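Local coordinates for PfkB (PDB 4DU5), which is probably a sugar kinase of the pfkB family, transferring a phosphate group from a nucleotide such as ATP to a carbohydrate or related substrate, at residues Ala258-Phe272 / Val301-Ala313. Residues are numbered along the deposited sequence; the frame is centred on the assembly and turned at random.
Sequences AYFDGEAGSGRVAGF and VPEAVKRGAWIGA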
# COMPACT_ATOMS: atom_id res chain seq x y z
N ALA A 258 -30.27 11.70 -21.55
CA ALA A 258 -29.55 10.86 -22.50
C ALA A 258 -30.16 10.92 -23.89
O ALA A 258 -31.29 11.33 -24.04
CB ALA A 258 -29.52 9.42 -22.01
N TYR A 259 -29.37 10.51 -24.88
CA TYR A 259 -29.83 10.25 -26.24
C TYR A 259 -29.60 8.79 -26.56
O TYR A 259 -28.51 8.27 -26.31
CB TYR A 259 -28.99 11.02 -27.24
CG TYR A 259 -29.34 10.72 -28.69
CD1 TYR A 259 -30.54 11.18 -29.24
CD2 TYR A 259 -28.47 10.03 -29.52
CE1 TYR A 259 -30.87 10.96 -30.55
CE2 TYR A 259 -28.79 9.79 -30.87
CZ TYR A 259 -30.01 10.27 -31.37
OH TYR A 259 -30.38 10.07 -32.68
N PHE A 260 -30.59 8.15 -27.15
CA PHE A 260 -30.40 6.77 -27.54
C PHE A 260 -30.59 6.59 -29.02
O PHE A 260 -31.43 7.27 -29.63
CB PHE A 260 -31.29 5.83 -26.73
CG PHE A 260 -32.71 5.92 -27.07
CD1 PHE A 260 -33.23 5.20 -28.13
CD2 PHE A 260 -33.54 6.69 -26.34
CE1 PHE A 260 -34.56 5.26 -28.45
CE2 PHE A 260 -34.87 6.75 -26.64
CZ PHE A 260 -35.38 6.04 -27.69
N ASP A 261 -29.82 5.67 -29.60
CA ASP A 261 -29.82 5.42 -31.05
C ASP A 261 -29.69 3.93 -31.25
O ASP A 261 -28.60 3.36 -31.13
CB ASP A 261 -28.69 6.20 -31.75
CG ASP A 261 -28.50 5.81 -33.22
OD1 ASP A 261 -29.19 4.93 -33.78
OD2 ASP A 261 -27.63 6.42 -33.86
N GLY A 262 -30.81 3.29 -31.57
CA GLY A 262 -30.84 1.85 -31.70
C GLY A 262 -31.64 1.43 -32.89
O GLY A 262 -32.21 2.28 -33.55
N GLU A 263 -31.71 0.12 -33.11
CA GLU A 263 -32.30 -0.49 -34.30
C GLU A 263 -33.81 -0.24 -34.44
O GLU A 263 -34.30 -0.08 -35.55
CB GLU A 263 -32.05 -2.01 -34.27
CG GLU A 263 -30.78 -2.51 -34.94
CD GLU A 263 -30.52 -4.02 -34.68
OE1 GLU A 263 -29.79 -4.64 -35.49
OE2 GLU A 263 -31.03 -4.58 -33.66
N ALA A 264 -34.54 -0.25 -33.32
CA ALA A 264 -35.93 0.22 -33.25
C ALA A 264 -36.18 1.74 -33.47
O ALA A 264 -37.28 2.12 -33.80
CB ALA A 264 -36.53 -0.20 -31.94
N GLY A 265 -35.17 2.60 -33.25
CA GLY A 265 -35.30 4.05 -33.43
C GLY A 265 -34.45 4.86 -32.47
O GLY A 265 -33.73 4.28 -31.67
N SER A 266 -34.55 6.20 -32.55
CA SER A 266 -33.80 7.15 -31.70
C SER A 266 -34.72 7.94 -30.78
O SER A 266 -35.94 7.92 -30.95
CB SER A 266 -33.02 8.17 -32.54
OG SER A 266 -32.26 7.58 -33.59
N GLY A 267 -34.14 8.67 -29.85
CA GLY A 267 -34.93 9.44 -28.91
C GLY A 267 -34.13 10.17 -27.86
O GLY A 267 -32.92 10.11 -27.85
N ARG A 268 -34.80 10.91 -26.99
CA ARG A 268 -34.14 11.54 -25.86
C ARG A 268 -34.94 11.18 -24.63
O ARG A 268 -36.15 10.94 -24.72
CB ARG A 268 -34.04 13.06 -25.99
CG ARG A 268 -33.63 13.50 -27.35
CD ARG A 268 -32.74 14.72 -27.33
NE ARG A 268 -31.97 14.83 -28.57
CZ ARG A 268 -30.77 15.41 -28.67
NH1 ARG A 268 -30.19 15.95 -27.59
NH2 ARG A 268 -30.14 15.45 -29.84
N VAL A 269 -34.25 11.10 -23.51
CA VAL A 269 -34.90 10.94 -22.24
C VAL A 269 -34.48 12.09 -21.32
O VAL A 269 -33.30 12.43 -21.22
CB VAL A 269 -34.60 9.57 -21.64
CG1 VAL A 269 -35.12 9.47 -20.17
CG2 VAL A 269 -35.19 8.49 -22.56
N ALA A 270 -35.48 12.69 -20.67
CA ALA A 270 -35.31 13.89 -19.86
C ALA A 270 -34.17 13.81 -18.82
O ALA A 270 -33.25 14.65 -18.81
CB ALA A 270 -36.64 14.29 -19.19
N GLY A 271 -34.21 12.83 -17.94
CA GLY A 271 -33.21 12.82 -16.90
C GLY A 271 -33.60 13.75 -15.77
O GLY A 271 -34.19 14.80 -16.00
N PHE A 272 -33.25 13.34 -14.56
CA PHE A 272 -33.82 13.88 -13.31
C PHE A 272 -32.95 15.00 -12.72
O PHE A 272 -31.86 15.30 -13.25
CB PHE A 272 -33.99 12.73 -12.29
CG PHE A 272 -34.86 11.59 -12.78
CD1 PHE A 272 -34.48 10.81 -13.87
CD2 PHE A 272 -36.06 11.28 -12.11
CE1 PHE A 272 -35.27 9.76 -14.31
CE2 PHE A 272 -36.87 10.24 -12.54
CZ PHE A 272 -36.48 9.47 -13.64
N VAL A 301 -36.03 -0.01 -24.65
CA VAL A 301 -34.94 0.90 -24.58
C VAL A 301 -35.32 2.21 -23.83
O VAL A 301 -34.60 2.63 -22.92
CB VAL A 301 -34.35 1.12 -26.02
CG1 VAL A 301 -33.37 2.32 -26.10
CG2 VAL A 301 -33.69 -0.15 -26.51
N PRO A 302 -36.45 2.84 -24.19
CA PRO A 302 -36.69 4.17 -23.59
C PRO A 302 -36.94 4.15 -22.08
O PRO A 302 -36.56 5.10 -21.39
CB PRO A 302 -37.95 4.68 -24.33
CG PRO A 302 -38.10 3.81 -25.50
CD PRO A 302 -37.56 2.46 -25.08
N GLU A 303 -37.57 3.10 -21.57
CA GLU A 303 -37.76 2.96 -20.12
C GLU A 303 -36.43 2.55 -19.43
O GLU A 303 -36.25 2.80 -18.23
CB GLU A 303 -38.87 1.96 -19.79
CG GLU A 303 -40.21 2.15 -20.58
CD GLU A 303 -40.37 1.14 -21.76
OE1 GLU A 303 -39.46 1.10 -22.63
OE2 GLU A 303 -41.38 0.38 -21.80
N ALA A 304 -35.52 1.95 -20.20
CA ALA A 304 -34.24 1.50 -19.67
C ALA A 304 -33.35 2.70 -19.44
O ALA A 304 -32.68 2.81 -18.36
CB ALA A 304 -33.57 0.53 -20.59
N VAL A 305 -33.33 3.60 -20.43
CA VAL A 305 -32.53 4.82 -20.30
C VAL A 305 -33.00 5.67 -19.13
O VAL A 305 -32.20 6.32 -18.48
CB VAL A 305 -32.53 5.65 -21.58
CG1 VAL A 305 -31.53 6.76 -21.49
CG2 VAL A 305 -32.22 4.76 -22.74
N LYS A 306 -34.30 5.66 -18.85
CA LYS A 306 -34.76 6.48 -17.74
C LYS A 306 -34.38 5.82 -16.42
O LYS A 306 -33.97 6.52 -15.49
CB LYS A 306 -36.24 6.86 -17.80
CG LYS A 306 -37.22 5.80 -17.39
CD LYS A 306 -38.26 6.32 -16.43
CE LYS A 306 -38.82 7.64 -16.88
NZ LYS A 306 -40.10 7.89 -16.12
N ARG A 307 -34.45 4.49 -16.37
CA ARG A 307 -33.89 3.82 -15.18
C ARG A 307 -32.41 4.22 -15.02
O ARG A 307 -32.02 4.78 -13.98
CB ARG A 307 -34.05 2.31 -15.19
CG ARG A 307 -33.53 1.69 -13.88
CD ARG A 307 -33.45 0.22 -13.92
NE ARG A 307 -34.76 -0.39 -14.08
CZ ARG A 307 -34.98 -1.69 -14.28
NH1 ARG A 307 -33.97 -2.54 -14.39
NH2 ARG A 307 -36.21 -2.15 -14.37
N GLY A 308 -31.61 3.97 -16.05
CA GLY A 308 -30.24 4.43 -16.10
C GLY A 308 -30.13 5.84 -15.56
O GLY A 308 -29.34 6.12 -14.64
N ALA A 309 -30.95 6.72 -16.13
CA ALA A 309 -30.93 8.12 -15.75
C ALA A 309 -31.33 8.34 -14.28
O ALA A 309 -30.66 9.10 -13.60
CB ALA A 309 -31.78 8.99 -16.72
N TRP A 310 -32.38 7.67 -13.78
CA TRP A 310 -32.72 7.82 -12.34
C TRP A 310 -31.55 7.42 -11.44
O TRP A 310 -31.14 8.19 -10.59
CB TRP A 310 -34.02 7.08 -11.94
CG TRP A 310 -34.39 7.24 -10.48
CD1 TRP A 310 -34.82 8.40 -9.84
CD2 TRP A 310 -34.32 6.24 -9.45
NE1 TRP A 310 -35.01 8.16 -8.49
CE2 TRP A 310 -34.71 6.85 -8.23
CE3 TRP A 310 -33.95 4.88 -9.44
CZ2 TRP A 310 -34.77 6.15 -7.02
CZ3 TRP A 310 -34.01 4.17 -8.23
CH2 TRP A 310 -34.42 4.82 -7.03
N ILE A 311 -30.98 6.23 -11.66
CA ILE A 311 -29.88 5.75 -10.83
C ILE A 311 -28.66 6.68 -10.90
O ILE A 311 -28.02 6.94 -9.87
CB ILE A 311 -29.46 4.31 -11.15
CG1 ILE A 311 -30.70 3.41 -11.20
CG2 ILE A 311 -28.51 3.83 -10.12
CD1 ILE A 311 -30.41 1.93 -11.36
N GLY A 312 -28.36 7.18 -12.10
CA GLY A 312 -27.25 8.13 -12.28
C GLY A 312 -27.39 9.36 -11.41
O GLY A 312 -26.47 9.73 -10.67
N ALA A 313 -28.55 9.99 -11.49
CA ALA A 313 -28.86 11.16 -10.66
C ALA A 313 -28.90 10.85 -9.15
O ALA A 313 -28.50 11.68 -8.31
CB ALA A 313 -30.17 11.78 -11.13
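Phe-272 and Trp-310 meet edge-to-face: the indole points its edge at the phenyl face, with the planes at 65° and the phenyl centroid 5.1 Å from that of the five-membered indole ring. Over the same phenyl face sits Trp-310 CB, a CH-pi contact 4.0 Å from the centroid. With CG anti to the backbone N (chi1 -179°), Trp-310 brings its indole edge over that face, where Trp-310 CD1 lies near Phe-272 CD2 and CE2. Replacing Phe-272 with an alanine is likely to leave the indole edge and Trp-310 CB without their aromatic partner. Along the helix toward its start, Val-269 straddles the next turn, CG1 lying 3.7 Å from Lys-306 CB and CG2 4.0 Å from Val-305 CB. Phe-260, its CG held between the backbone N and the carbonyl carbon, lays its ring under Val-301 CG1, 3.9 Å from the centroid. No hydrogen bond joins the segments, so apolar contact carries the pairing. Hairpin 258-269 forms one edge of the nine-stranded sheet within this chain, consistent with the ribokinase-like fold of the pfkB family, and helical segment 301-313 runs at 31° to strand 265-269; Val-305 also reaches Val-250 of strand 248-252 and Phe-287 of helix 283-296.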